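Local coordinates for protein neurotoxin (Clostridium botulinum, PDB 3N7L) that probably binds gangliosides on neuronal membranes through its receptor-binding domain, which would let this botulinum neurotoxin attach to nerve cells before entry, at residues N13-L18 against Q35-I39; K261-I266 against L332-D336; N150-M155 against T166-L172; P89-D95 against T182-I188; K234-G238 against V418-A422. One frame throughout, in Å; residues are numbered along the deposited sequence.

Interaction 1: residues N13-L18 against Q35-I39; sequences NKKNTL and QLNPI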
# COMPACT_ATOMS: atom_id res chain seq x y z
N ASN A 13 -10.55 16.75 2.36
CA ASN A 13 -9.93 17.62 3.35
C ASN A 13 -9.39 18.83 2.60
O ASN A 13 -8.45 18.71 1.82
CB ASN A 13 -8.79 16.87 4.04
CG ASN A 13 -7.89 17.77 4.86
OD1 ASN A 13 -6.84 17.33 5.33
ND2 ASN A 13 -8.30 19.02 5.05
N LYS A 14 -10.00 19.99 2.82
CA LYS A 14 -9.58 21.23 2.17
C LYS A 14 -9.36 22.32 3.22
O LYS A 14 -10.23 22.56 4.06
CB LYS A 14 -10.64 21.69 1.16
CG LYS A 14 -10.26 21.45 -0.30
CD LYS A 14 -10.19 19.97 -0.63
CE LYS A 14 -9.59 19.75 -2.02
NZ LYS A 14 -10.38 20.44 -3.09
N LYS A 15 -8.20 22.96 3.17
CA LYS A 15 -7.87 24.03 4.11
C LYS A 15 -7.90 23.48 5.53
O LYS A 15 -8.32 24.17 6.46
CB LYS A 15 -8.87 25.18 4.01
CG LYS A 15 -9.09 25.74 2.61
CD LYS A 15 -10.17 26.82 2.65
CE LYS A 15 -10.45 27.41 1.28
NZ LYS A 15 -11.48 28.50 1.34
N ASN A 16 -7.46 22.24 5.70
CA ASN A 16 -7.45 21.60 7.01
C ASN A 16 -8.87 21.48 7.55
O ASN A 16 -9.11 21.58 8.76
CB ASN A 16 -6.57 22.38 7.99
CG ASN A 16 -6.27 21.60 9.26
OD1 ASN A 16 -5.72 20.50 9.21
ND2 ASN A 16 -6.62 22.17 10.41
N THR A 17 -9.82 21.25 6.65
CA THR A 17 -11.23 21.10 7.02
C THR A 17 -11.89 20.00 6.20
O THR A 17 -11.79 19.99 4.97
CB THR A 17 -12.01 22.41 6.78
OG1 THR A 17 -11.43 23.47 7.56
CG2 THR A 17 -13.47 22.23 7.19
N LEU A 18 -12.57 19.06 6.87
CA LEU A 18 -13.26 17.99 6.17
C LEU A 18 -14.58 18.55 5.65
O LEU A 18 -15.37 19.11 6.42
CB LEU A 18 -13.54 16.81 7.11
CG LEU A 18 -12.36 15.90 7.45
CD1 LEU A 18 -12.82 14.77 8.35
CD2 LEU A 18 -11.76 15.34 6.16
N GLN A 35 -7.57 13.16 13.34
CA GLN A 35 -6.42 13.92 12.88
C GLN A 35 -6.38 14.07 11.37
O GLN A 35 -6.57 13.10 10.64
CB GLN A 35 -5.13 13.26 13.35
CG GLN A 35 -5.11 13.00 14.85
CD GLN A 35 -3.87 12.28 15.31
OE1 GLN A 35 -3.84 11.67 16.38
NE2 GLN A 35 -2.82 12.34 14.49
N LEU A 36 -6.13 15.29 10.92
CA LEU A 36 -6.05 15.58 9.50
C LEU A 36 -4.61 15.74 9.06
O LEU A 36 -3.82 16.45 9.70
CB LEU A 36 -6.83 16.86 9.18
CG LEU A 36 -8.31 16.92 9.54
CD1 LEU A 36 -8.90 18.22 9.03
CD2 LEU A 36 -9.05 15.74 8.93
N ASN A 37 -4.25 15.07 7.97
CA ASN A 37 -2.90 15.14 7.44
C ASN A 37 -2.78 16.42 6.61
O ASN A 37 -3.54 16.62 5.66
CB ASN A 37 -2.62 13.91 6.57
CG ASN A 37 -1.19 13.82 6.09
OD1 ASN A 37 -0.80 12.86 5.43
ND2 ASN A 37 -0.39 14.84 6.41
N PRO A 38 -1.84 17.32 6.97
CA PRO A 38 -1.62 18.59 6.28
C PRO A 38 -1.00 18.46 4.89
O PRO A 38 -0.97 19.42 4.12
CB PRO A 38 -0.73 19.36 7.25
CG PRO A 38 0.11 18.27 7.83
CD PRO A 38 -0.92 17.19 8.12
N ILE A 39 -0.48 17.27 4.57
CA ILE A 39 0.11 17.06 3.26
C ILE A 39 -0.51 15.85 2.59
O ILE A 39 -1.13 15.01 3.24
CB ILE A 39 1.65 16.84 3.33
CG1 ILE A 39 1.97 15.54 4.06
CG2 ILE A 39 2.32 18.02 4.03
CD1 ILE A 39 3.44 15.18 4.01
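Leu-36 pushes its side chain into a shallow seat made by Leu-18 and Asn-16, and its two methyl branches find different partners. CD2 meets the fork of Leu-18: it lies 3.6 Å from Leu-18 CG and 3.9 Å from both Leu-18 CD1 and Leu-18 CD2, so the methyl nestles against the branch point rather than one arm. CD1 turns to the backbone instead, 3.4 Å from Asn-16 O and 4.0 Å from Thr-17 N. In Leu-36, chi1 of -58° sets CG opposite the carbonyl carbon, and the second torsion (-175°) then parts the methyls, CD1 to the turn and CD2 to Leu-18. The exposed Asn-16 crosses Leu-36 at a slant, Asn-16 OD1 3.8 Å from Leu-36 CB. Asn-13 also directs its side chain at the 35-39 segment, beside Leu-36 and the backbone of Asn-37. The leucine contacts are van der Waals packing at the surface.

Residues 14-17 form the tight turn that carries these groups, between strands 7-14 and 17-20 of the jelly-roll, lectin-like domain. Lys-15 and Asn-16 both have positive phi, and Lys-14 N donates to Thr-17 O at 2.8 Å, closing the loop, while the reverse bond, Thr-17 N to Lys-14 O, is weak. One shell further out, Phe-44 on strand 44-47 touches both Leu-18 and Leu-36. Backbone bonds of Gln-35 with Lys-45 and of Asn-37 with Asp-43 tie the 35-39 segment to residues 43-45, at strand 44-47, and Phe-42 packs on Asn-13.

Interaction 2: residues K261-I266 against L332-D336; sequences KKGNGI and LGALD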
# COMPACT_ATOMS: atom_id res chain seq x y z
N LYS A 261 25.18 -8.90 6.53
CA LYS A 261 26.45 -8.69 5.85
C LYS A 261 27.50 -9.71 6.29
O LYS A 261 27.53 -10.12 7.45
CB LYS A 261 26.94 -7.26 6.15
CG LYS A 261 28.34 -6.91 5.66
CD LYS A 261 28.68 -5.46 6.05
CE LYS A 261 30.06 -5.00 5.59
NZ LYS A 261 31.19 -5.67 6.32
N LYS A 262 28.32 -10.13 5.34
CA LYS A 262 29.41 -11.05 5.61
C LYS A 262 30.54 -10.63 4.70
O LYS A 262 30.43 -10.72 3.48
CB LYS A 262 29.02 -12.50 5.33
CG LYS A 262 30.12 -13.47 5.71
CD LYS A 262 29.63 -14.89 5.84
CE LYS A 262 30.74 -15.80 6.35
NZ LYS A 262 30.26 -17.19 6.51
N GLY A 263 31.64 -10.15 5.28
CA GLY A 263 32.73 -9.68 4.45
C GLY A 263 32.21 -8.48 3.67
O GLY A 263 31.50 -7.64 4.23
N ASN A 264 32.53 -8.40 2.39
CA ASN A 264 32.08 -7.28 1.56
C ASN A 264 30.65 -7.48 1.07
O ASN A 264 30.02 -6.54 0.58
CB ASN A 264 32.97 -7.12 0.33
CG ASN A 264 34.37 -6.71 0.67
OD1 ASN A 264 34.59 -5.69 1.31
ND2 ASN A 264 35.34 -7.51 0.24
N GLY A 265 30.15 -8.70 1.20
CA GLY A 265 28.82 -8.99 0.68
C GLY A 265 27.59 -8.78 1.54
O GLY A 265 27.62 -8.88 2.77
N ILE A 266 26.50 -8.47 0.85
CA ILE A 266 25.19 -8.32 1.48
C ILE A 266 24.60 -9.72 1.31
O ILE A 266 24.60 -10.25 0.20
CB ILE A 266 24.26 -7.34 0.71
CG1 ILE A 266 24.71 -5.89 0.91
CG2 ILE A 266 22.82 -7.54 1.18
CD1 ILE A 266 24.64 -5.42 2.35
N LEU A 332 26.17 -7.51 -5.44
CA LEU A 332 26.06 -6.21 -4.82
C LEU A 332 26.42 -6.38 -3.34
O LEU A 332 25.90 -7.27 -2.67
CB LEU A 332 24.62 -5.69 -4.93
CG LEU A 332 24.47 -4.25 -4.45
CD1 LEU A 332 25.17 -3.33 -5.44
CD2 LEU A 332 22.99 -3.89 -4.33
N GLY A 333 27.33 -5.54 -2.85
CA GLY A 333 27.75 -5.64 -1.46
C GLY A 333 27.70 -4.33 -0.71
O GLY A 333 27.12 -3.36 -1.18
N ALA A 334 28.29 -4.30 0.49
CA ALA A 334 28.31 -3.10 1.31
C ALA A 334 29.75 -2.61 1.40
O ALA A 334 30.60 -3.26 2.02
CB ALA A 334 27.75 -3.40 2.70
N LEU A 335 30.03 -1.46 0.80
CA LEU A 335 31.39 -0.94 0.76
C LEU A 335 31.56 0.44 1.37
O LEU A 335 30.71 1.32 1.21
CB LEU A 335 31.86 -0.90 -0.69
CG LEU A 335 31.56 -2.16 -1.51
CD1 LEU A 335 31.76 -1.88 -3.00
CD2 LEU A 335 32.45 -3.29 -1.03
N ASP A 336 32.68 0.64 2.07
CA ASP A 336 32.99 1.94 2.66
C ASP A 336 33.79 2.62 1.55
O ASP A 336 35.01 2.49 1.49
CB ASP A 336 33.83 1.76 3.93
CG ASP A 336 33.96 3.05 4.73
OD1 ASP A 336 34.23 2.97 5.95
OD2 ASP A 336 33.78 4.14 4.15
O HOH W 1 33.03 -3.87 2.99
O HOH W 2 26.49 -9.87 -1.95
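Ile-266 and Lys-261 converge on Ala-334 through different torsions. In Ile-266, CG1 stands opposite the carbonyl carbon (chi1 -73°), which lays this atom 3.7 Å from Gly-333 C, and a bend at chi2 brings CD1 to 3.7 Å from Ala-334 CB. Lys-261 reaches out fully extended until its last torsion, where it folds (chi4 -70°). Its CD and CE methylenes then lie along the same methyl, CE being 4.0 Å from Ala-334 CB, while NZ bends back to donate to Gly-263 O at 2.9 Å. The lysine thus gives its aliphatic part to the contact and its charge to its own turn.

That turn is a type II' beta turn from Lys-262 to Gly-265, joining strands 257-262 and 265-270 as a hairpin in the beta-trefoil half of the binding domain; Gly-263 sits at its second position with positive phi. The hairpin tip meets strand 329-335 through a single bridge, Gly-265 with Gly-333. Ala-334 N donates to Asn-264 O at 2.8 Å, with an N-H...O angle of 150°, and Gly-333 CA comes within 3.2 Å of the same oxygen, a CA-H...O contact that the bare glycine allows.

Two waters extend this slender backbone link. One donates to both Asn-264 OD1 and Ala-334 O; the other donates to Ile-266 O and Leu-332 O. At the edge, the Leu-335 and Asn-264 side chains cross at about a right angle, Leu-335 CD2 4.0 Å from Asn-264 OD1. Leu-316 and Pro-399 touch both Ile-266 and Leu-332, and Tyr-314 packs on Lys-261 and Ala-334.

Interaction 3: residues N150-M155 against T166-L172; sequences NMMGNM and TIKVKEL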
# COMPACT_ATOMS: atom_id res chain seq x y z
N ASN A 150 -26.30 -2.15 -8.14
CA ASN A 150 -27.46 -1.94 -8.99
C ASN A 150 -28.55 -2.72 -8.27
O ASN A 150 -28.52 -3.95 -8.25
CB ASN A 150 -27.25 -2.53 -10.38
CG ASN A 150 -28.45 -2.31 -11.30
OD1 ASN A 150 -29.59 -2.24 -10.84
ND2 ASN A 150 -28.19 -2.20 -12.59
N MET A 151 -29.50 -2.02 -7.65
CA MET A 151 -30.56 -2.67 -6.90
C MET A 151 -31.41 -3.63 -7.73
O MET A 151 -32.15 -4.45 -7.18
CB MET A 151 -31.45 -1.62 -6.23
CG MET A 151 -30.74 -0.82 -5.14
SD MET A 151 -30.00 -1.85 -3.83
CE MET A 151 -31.45 -2.26 -2.86
N MET A 152 -31.30 -3.55 -9.05
CA MET A 152 -32.03 -4.47 -9.92
C MET A 152 -31.03 -5.33 -10.69
O MET A 152 -31.38 -6.02 -11.65
CB MET A 152 -32.95 -3.71 -10.88
CG MET A 152 -32.69 -2.22 -11.01
SD MET A 152 -33.49 -1.21 -9.75
CE MET A 152 -34.98 -0.73 -10.60
N GLY A 153 -29.78 -5.28 -10.25
CA GLY A 153 -28.74 -6.06 -10.90
C GLY A 153 -27.81 -6.71 -9.90
O GLY A 153 -28.25 -7.44 -9.01
N ASN A 154 -26.51 -6.45 -10.03
CA ASN A 154 -25.52 -7.03 -9.12
C ASN A 154 -24.89 -6.03 -8.16
O ASN A 154 -24.97 -4.82 -8.33
CB ASN A 154 -24.38 -7.69 -9.89
CG ASN A 154 -24.85 -8.81 -10.77
OD1 ASN A 154 -25.66 -9.64 -10.37
ND2 ASN A 154 -24.32 -8.86 -11.99
N MET A 155 -24.25 -6.61 -7.15
CA MET A 155 -23.52 -5.88 -6.11
C MET A 155 -22.10 -6.37 -6.42
O MET A 155 -21.89 -7.58 -6.52
CB MET A 155 -23.96 -6.39 -4.74
CG MET A 155 -23.87 -5.39 -3.60
SD MET A 155 -24.15 -6.17 -1.98
CE MET A 155 -25.48 -7.30 -2.32
N THR A 166 -18.82 -10.60 -6.80
CA THR A 166 -20.02 -10.06 -7.41
C THR A 166 -21.19 -10.99 -7.14
O THR A 166 -21.03 -12.21 -7.19
CB THR A 166 -19.85 -9.91 -8.94
OG1 THR A 166 -21.14 -9.77 -9.56
CG2 THR A 166 -19.14 -11.12 -9.52
N ILE A 167 -22.34 -10.42 -6.81
CA ILE A 167 -23.53 -11.21 -6.55
C ILE A 167 -24.79 -10.45 -6.95
O ILE A 167 -24.85 -9.22 -6.87
CB ILE A 167 -23.67 -11.62 -5.06
CG1 ILE A 167 -24.04 -10.41 -4.21
CG2 ILE A 167 -22.35 -12.21 -4.56
CD1 ILE A 167 -24.32 -10.76 -2.76
N LYS A 168 -25.79 -11.21 -7.37
CA LYS A 168 -27.09 -10.68 -7.77
C LYS A 168 -27.81 -10.16 -6.53
O LYS A 168 -27.92 -10.87 -5.52
CB LYS A 168 -27.89 -11.80 -8.45
CG LYS A 168 -29.36 -11.52 -8.72
CD LYS A 168 -29.59 -10.48 -9.80
CE LYS A 168 -31.09 -10.40 -10.15
NZ LYS A 168 -31.42 -9.35 -11.17
N VAL A 169 -28.28 -8.92 -6.58
CA VAL A 169 -28.99 -8.33 -5.46
C VAL A 169 -30.35 -9.03 -5.32
O VAL A 169 -31.08 -9.17 -6.30
CB VAL A 169 -29.21 -6.82 -5.66
CG1 VAL A 169 -30.04 -6.24 -4.51
CG2 VAL A 169 -27.87 -6.11 -5.74
N LYS A 170 -30.66 -9.49 -4.11
CA LYS A 170 -31.93 -10.17 -3.88
C LYS A 170 -33.03 -9.16 -3.58
O LYS A 170 -32.78 -7.96 -3.48
CB LYS A 170 -31.80 -11.17 -2.71
CG LYS A 170 -31.63 -10.52 -1.34
CD LYS A 170 -31.65 -11.57 -0.21
CE LYS A 170 -31.68 -10.91 1.17
NZ LYS A 170 -31.75 -11.90 2.29
N GLU A 171 -34.26 -9.65 -3.46
CA GLU A 171 -35.39 -8.77 -3.17
C GLU A 171 -35.22 -8.25 -1.75
O GLU A 171 -35.20 -9.02 -0.79
CB GLU A 171 -36.71 -9.54 -3.30
CG GLU A 171 -37.94 -8.70 -3.02
CD GLU A 171 -38.21 -7.66 -4.10
OE1 GLU A 171 -38.97 -6.71 -3.82
OE2 GLU A 171 -37.68 -7.81 -5.22
N LEU A 172 -35.09 -6.93 -1.61
CA LEU A 172 -34.90 -6.30 -0.31
C LEU A 172 -35.98 -5.25 -0.05
O LEU A 172 -35.70 -4.23 0.57
CB LEU A 172 -33.52 -5.64 -0.24
CG LEU A 172 -32.28 -6.52 -0.44
CD1 LEU A 172 -31.04 -5.65 -0.54
CD2 LEU A 172 -32.16 -7.51 0.70
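Met-155 and Ile-167 exchange two backbone hydrogen bonds, Met-155 N to Ile-167 O at 2.7 Å and Ile-167 N to Met-155 O at 2.9 Å, as an antiparallel hydrogen-bonded pair of a beta hairpin. Beyond the neighbouring non-hydrogen-bonded pair, Asn-154 with Lys-168, Val-169 N takes Gly-153 O at 2.8 Å, in the carbonyl plane. Gly-153 N donates to Asn-150 O at 2.7 Å, closing a type I turn, and Asn-150 OD1 accepts from Met-152 N in an Asx turn. Both carbonyl oxygens of Asn-150 therefore serve the turn, while its ND2 is held by Glu-214. Lys-168, bent at its second torsion (chi2 70°), brings NZ to Met-152 O, a weak bond at 3.4 Å.

Among the apolar side chains, the bent end of Met-155 puts CE 3.7 Å from Ile-167 CD1, and Met-155 CB lies 4.0 Å from Val-169 CG2. Met-151 and Leu-172 cross at about a right angle, Met-151 CE 4.1 Å from Leu-172 CD1.

Gln-124 of strand 122-129 bonds Lys-168 O and Lys-170 N, Phe-114 of strand 111-117 packs on Met-155, and Leu-116 on Met-151 and Met-155, joining this hairpin to the other sheet of the jelly roll.

Interaction 4: residues P89-D95 against T182-I188; sequences PGYTIID and TFQMNKI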
# COMPACT_ATOMS: atom_id res chain seq x y z
N PRO A 89 -10.84 -8.82 15.52
CA PRO A 89 -12.26 -8.99 15.82
C PRO A 89 -13.09 -8.11 14.87
O PRO A 89 -12.53 -7.41 14.01
CB PRO A 89 -12.36 -8.55 17.28
CG PRO A 89 -11.28 -7.51 17.39
CD PRO A 89 -10.14 -8.15 16.63
N GLY A 90 -14.41 -8.13 15.03
CA GLY A 90 -15.27 -7.34 14.17
C GLY A 90 -15.39 -5.86 14.52
O GLY A 90 -15.45 -5.49 15.70
N TYR A 91 -15.43 -5.03 13.49
CA TYR A 91 -15.56 -3.58 13.64
C TYR A 91 -16.40 -3.00 12.51
O TYR A 91 -16.28 -3.43 11.36
CB TYR A 91 -14.20 -2.89 13.57
CG TYR A 91 -13.30 -3.04 14.77
CD1 TYR A 91 -13.35 -2.12 15.82
CD2 TYR A 91 -12.38 -4.07 14.84
CE1 TYR A 91 -12.49 -2.23 16.90
CE2 TYR A 91 -11.52 -4.19 15.91
CZ TYR A 91 -11.58 -3.27 16.94
OH TYR A 91 -10.71 -3.39 18.00
N THR A 92 -17.24 -2.04 12.84
CA THR A 92 -18.01 -1.35 11.82
C THR A 92 -17.16 -0.09 11.69
O THR A 92 -16.75 0.48 12.70
CB THR A 92 -19.43 -0.98 12.30
OG1 THR A 92 -20.17 -2.18 12.56
CG2 THR A 92 -20.16 -0.16 11.25
N ILE A 93 -16.86 0.33 10.46
CA ILE A 93 -16.02 1.50 10.25
C ILE A 93 -16.69 2.66 9.50
O ILE A 93 -16.39 3.83 9.75
CB ILE A 93 -14.72 1.12 9.51
CG1 ILE A 93 -15.05 0.30 8.26
CG2 ILE A 93 -13.83 0.29 10.43
CD1 ILE A 93 -13.84 -0.00 7.38
N ILE A 94 -17.58 2.32 8.58
CA ILE A 94 -18.32 3.32 7.81
C ILE A 94 -19.74 2.79 7.83
O ILE A 94 -20.05 1.79 7.19
CB ILE A 94 -17.81 3.41 6.35
CG1 ILE A 94 -16.29 3.65 6.34
CG2 ILE A 94 -18.50 4.56 5.62
CD1 ILE A 94 -15.69 3.61 4.94
N ASP A 95 -20.60 3.47 8.59
CA ASP A 95 -21.98 3.02 8.73
C ASP A 95 -23.04 4.00 8.25
O ASP A 95 -22.96 5.20 8.51
CB ASP A 95 -22.26 2.71 10.20
CG ASP A 95 -23.61 2.04 10.40
OD1 ASP A 95 -23.73 0.84 10.07
OD2 ASP A 95 -24.55 2.72 10.88
N THR A 182 -21.62 7.61 9.03
CA THR A 182 -20.76 7.80 10.18
C THR A 182 -19.46 7.00 10.09
O THR A 182 -19.47 5.76 10.04
CB THR A 182 -21.48 7.39 11.48
OG1 THR A 182 -22.67 8.18 11.64
CG2 THR A 182 -20.58 7.58 12.69
N PHE A 183 -18.34 7.72 10.07
CA PHE A 183 -17.01 7.12 10.02
C PHE A 183 -16.53 7.01 11.47
O PHE A 183 -16.28 8.02 12.12
CB PHE A 183 -16.04 8.00 9.23
CG PHE A 183 -16.34 8.08 7.75
CD1 PHE A 183 -15.57 7.35 6.84
CD2 PHE A 183 -17.37 8.88 7.28
CE1 PHE A 183 -15.83 7.44 5.47
CE2 PHE A 183 -17.63 8.97 5.91
CZ PHE A 183 -16.86 8.25 5.00
N GLN A 184 -16.41 5.78 11.97
CA GLN A 184 -15.98 5.57 13.34
C GLN A 184 -15.71 4.09 13.56
O GLN A 184 -16.48 3.24 13.11
CB GLN A 184 -17.06 6.06 14.32
CG GLN A 184 -16.74 5.84 15.79
CD GLN A 184 -17.79 6.43 16.72
OE1 GLN A 184 -18.97 6.08 16.64
NE2 GLN A 184 -17.37 7.32 17.61
N MET A 185 -14.61 3.78 14.23
CA MET A 185 -14.26 2.40 14.50
C MET A 185 -14.97 1.89 15.75
O MET A 185 -14.54 2.16 16.88
CB MET A 185 -12.75 2.27 14.64
CG MET A 185 -12.03 2.86 13.45
SD MET A 185 -10.30 2.45 13.44
CE MET A 185 -10.37 0.81 12.72
N ASN A 186 -16.06 1.16 15.53
CA ASN A 186 -16.86 0.61 16.62
C ASN A 186 -16.82 -0.91 16.67
O ASN A 186 -17.18 -1.59 15.72
CB ASN A 186 -18.30 1.08 16.51
CG ASN A 186 -18.43 2.58 16.53
OD1 ASN A 186 -17.76 3.25 17.31
ND2 ASN A 186 -19.30 3.12 15.69
N LYS A 187 -16.37 -1.42 17.81
CA LYS A 187 -16.26 -2.85 18.04
C LYS A 187 -17.63 -3.53 18.01
O LYS A 187 -18.61 -2.99 18.52
CB LYS A 187 -15.58 -3.10 19.39
CG LYS A 187 -15.46 -4.56 19.80
CD LYS A 187 -14.51 -5.34 18.91
CE LYS A 187 -14.21 -6.72 19.49
NZ LYS A 187 -15.42 -7.58 19.65
N ILE A 188 -17.69 -4.71 17.39
CA ILE A 188 -18.93 -5.49 17.32
C ILE A 188 -18.76 -6.60 18.34
O ILE A 188 -17.87 -7.43 18.21
CB ILE A 188 -19.10 -6.14 15.94
CG1 ILE A 188 -19.14 -5.07 14.85
CG2 ILE A 188 -20.38 -6.98 15.92
CD1 ILE A 188 -19.05 -5.65 13.46
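Thr-182 and Asp-95 open an antiparallel strand pairing of the jelly-roll domain by exchanging two backbone hydrogen bonds; the directions of strands 91-93 and 182-187 differ by 167°. The register slips by one between Thr-92 and Ile-94, a beta bulge; toward strand 102-108, Ile-93 and Ile-94 both face Ile-105, a classic bulge. Asp-95 OD1 is held by Ser-104.

Phe-183 takes Ile-94 CG2 over one ring face, 4.2 Å from the centroid and 19° off the normal, and meets Phe-208 edge-to-face. Gln-184 N donates to Ile-93 O at 3.0 Å, and its OE1 accepts Asn-186 ND2, linking two side chains of one strand. Met-185 CE lies 4.2 Å from Ile-93 CG2, the chains side by side, and both touch Met-203. Asn-186 and Thr-92 swap backbone bonds.

Lys-187, bent at chi2 and chi4, rests CD over the Tyr-91 ring face, a CH-pi contact 4.3 Å from the centroid, and its CE presses tightly on Pro-89 CB at 3.4 Å. That bend turns NZ back to Ile-188 O at 2.8 Å, and Thr-191 OG1 bonds the same ammonium. Last, Ile-188 N donates to Gly-90 O at 2.9 Å from 47° above the carbonyl plane.

Interaction 5: residues K234-G238 against V418-A422; sequences KDYWG and VFVPA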
# COMPACT_ATOMS: atom_id res chain seq x y z
N LYS A 234 6.42 4.39 -4.00
CA LYS A 234 5.80 4.24 -2.68
C LYS A 234 6.52 3.21 -1.82
O LYS A 234 7.17 2.29 -2.33
CB LYS A 234 4.33 3.82 -2.83
CG LYS A 234 3.47 4.70 -3.75
CD LYS A 234 3.46 6.15 -3.32
CE LYS A 234 2.35 6.92 -4.03
NZ LYS A 234 2.41 6.74 -5.50
N ASP A 235 6.41 3.37 -0.50
CA ASP A 235 7.00 2.40 0.41
C ASP A 235 6.01 1.23 0.48
O ASP A 235 4.96 1.27 -0.17
CB ASP A 235 7.28 3.03 1.79
CG ASP A 235 6.02 3.35 2.59
OD1 ASP A 235 6.17 4.07 3.60
OD2 ASP A 235 4.91 2.89 2.25
N TYR A 236 6.33 0.19 1.24
CA TYR A 236 5.48 -1.00 1.32
C TYR A 236 4.02 -0.78 1.73
O TYR A 236 3.13 -1.52 1.31
CB TYR A 236 6.13 -2.03 2.25
CG TYR A 236 5.54 -3.43 2.16
CD1 TYR A 236 5.55 -4.13 0.96
CD2 TYR A 236 5.03 -4.06 3.29
CE1 TYR A 236 5.07 -5.44 0.88
CE2 TYR A 236 4.55 -5.37 3.23
CZ TYR A 236 4.57 -6.05 2.03
OH TYR A 236 4.12 -7.34 1.96
N TRP A 237 3.77 0.24 2.55
CA TRP A 237 2.41 0.51 3.02
C TRP A 237 1.66 1.47 2.10
O TRP A 237 0.49 1.77 2.34
CB TRP A 237 2.45 1.06 4.44
CG TRP A 237 3.24 0.20 5.41
CD1 TRP A 237 4.20 0.62 6.29
CD2 TRP A 237 3.11 -1.21 5.61
NE1 TRP A 237 4.68 -0.44 7.02
CE2 TRP A 237 4.03 -1.58 6.62
CE3 TRP A 237 2.31 -2.21 5.04
CZ2 TRP A 237 4.17 -2.90 7.07
CZ3 TRP A 237 2.45 -3.52 5.48
CH2 TRP A 237 3.37 -3.85 6.49
N GLY A 238 2.33 1.96 1.06
CA GLY A 238 1.67 2.87 0.14
C GLY A 238 1.92 4.35 0.36
O GLY A 238 1.35 5.17 -0.35
N VAL A 418 10.92 -3.82 -2.40
CA VAL A 418 10.03 -3.08 -1.52
C VAL A 418 10.80 -2.43 -0.37
O VAL A 418 11.89 -2.88 -0.02
CB VAL A 418 8.97 -4.03 -0.94
CG1 VAL A 418 8.27 -3.36 0.19
CG2 VAL A 418 7.98 -4.41 -2.03
N PHE A 419 10.22 -1.37 0.19
CA PHE A 419 10.83 -0.65 1.30
C PHE A 419 9.85 -0.46 2.46
O PHE A 419 8.84 0.23 2.33
CB PHE A 419 11.35 0.71 0.84
CG PHE A 419 12.37 0.63 -0.25
CD1 PHE A 419 11.98 0.70 -1.58
CD2 PHE A 419 13.72 0.43 0.05
CE1 PHE A 419 12.92 0.56 -2.61
CE2 PHE A 419 14.66 0.29 -0.97
CZ PHE A 419 14.26 0.36 -2.31
N VAL A 420 10.15 -1.09 3.59
CA VAL A 420 9.31 -0.99 4.76
C VAL A 420 9.94 0.02 5.71
O VAL A 420 11.06 -0.18 6.19
CB VAL A 420 9.19 -2.34 5.48
CG1 VAL A 420 8.24 -2.21 6.68
CG2 VAL A 420 8.68 -3.40 4.51
N PRO A 421 9.22 1.11 6.01
CA PRO A 421 9.77 2.12 6.92
C PRO A 421 10.07 1.53 8.29
O PRO A 421 9.25 0.80 8.86
CB PRO A 421 8.67 3.18 6.95
CG PRO A 421 7.41 2.39 6.72
CD PRO A 421 7.82 1.41 5.65
N ALA A 422 11.26 1.82 8.81
CA ALA A 422 11.66 1.33 10.11
C ALA A 422 10.89 2.08 11.20
O ALA A 422 10.54 1.52 12.23
CB ALA A 422 13.16 1.52 10.30
O HOH W 3 8.03 -0.32 -1.56
O HOH W 4 6.62 -0.09 9.11
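Tyr-236 and Val-420 lie side by side and point the same way, with Tyr-236 CB 3.7 Å from Val-420 CG2. The other valine branch serves the indole: Val-420 CG1 is 4.1 Å from Trp-237 CZ2. Trp-237 CD1 in turn meets the ring of Pro-421 obliquely, 3.7 Å from CG. The two aromatic residues also touch each other, Tyr-236 CD2 standing over one face of the indole toward its rim, and Val-420 spans the pair. In Tyr-236 CG is opposite the backbone N (chi1 -166°), which swings the ring toward the strand.

Around this apolar centre run polar links. Tyr-236 N donates to Phe-419 O at 2.7 Å, almost straight at the hydrogen (166°) but from 37° above the carbonyl plane. A water accepts from Phe-419 N and donates to Lys-234 O, and a second accepts from Trp-237 NE1 in the indole plane at 2.9 Å and donates to Pro-421 O. Asp-235 opens a type I turn, Gly-238 N reaching Asp-235 O at 3.0 Å; Asp-235 OD2 accepts from Asn-239 N and, weakly, from Trp-237 N.

Strand 417-421 pairs with strand 246-251 of the beta-trefoil, whereas the 234-238 loop also meets the jelly-roll half, through a backbone bond of Trp-237 with Trp-142 and a cation-pi contact of Lys-141 on Tyr-236. The turn therefore lies between the two domains, packed against the end of the chain.

Interactions 1, 3 and 4 belong to the jelly-roll half, interactions 2 and 5 to the trefoil half. Interaction 1 is a surface contact with no clear hydrogen bond across it, whereas interactions 2 and 5 are buried; each has one direct backbone hydrogen bond, two bridging waters and apolar packing. Interactions 3 and 4 are partly buried sheet pairings with several backbone bonds, and interaction 3 is nested in the loop that interaction 4 closes. Interactions 1 and 3 reach the same sheet, while interaction 2 is nested within interaction 5 and shares its sheet. Interactions 2 and 3, about 58 Å apart between centres, lie on opposite sides of the chain's centre; interaction 5 lies nearest it.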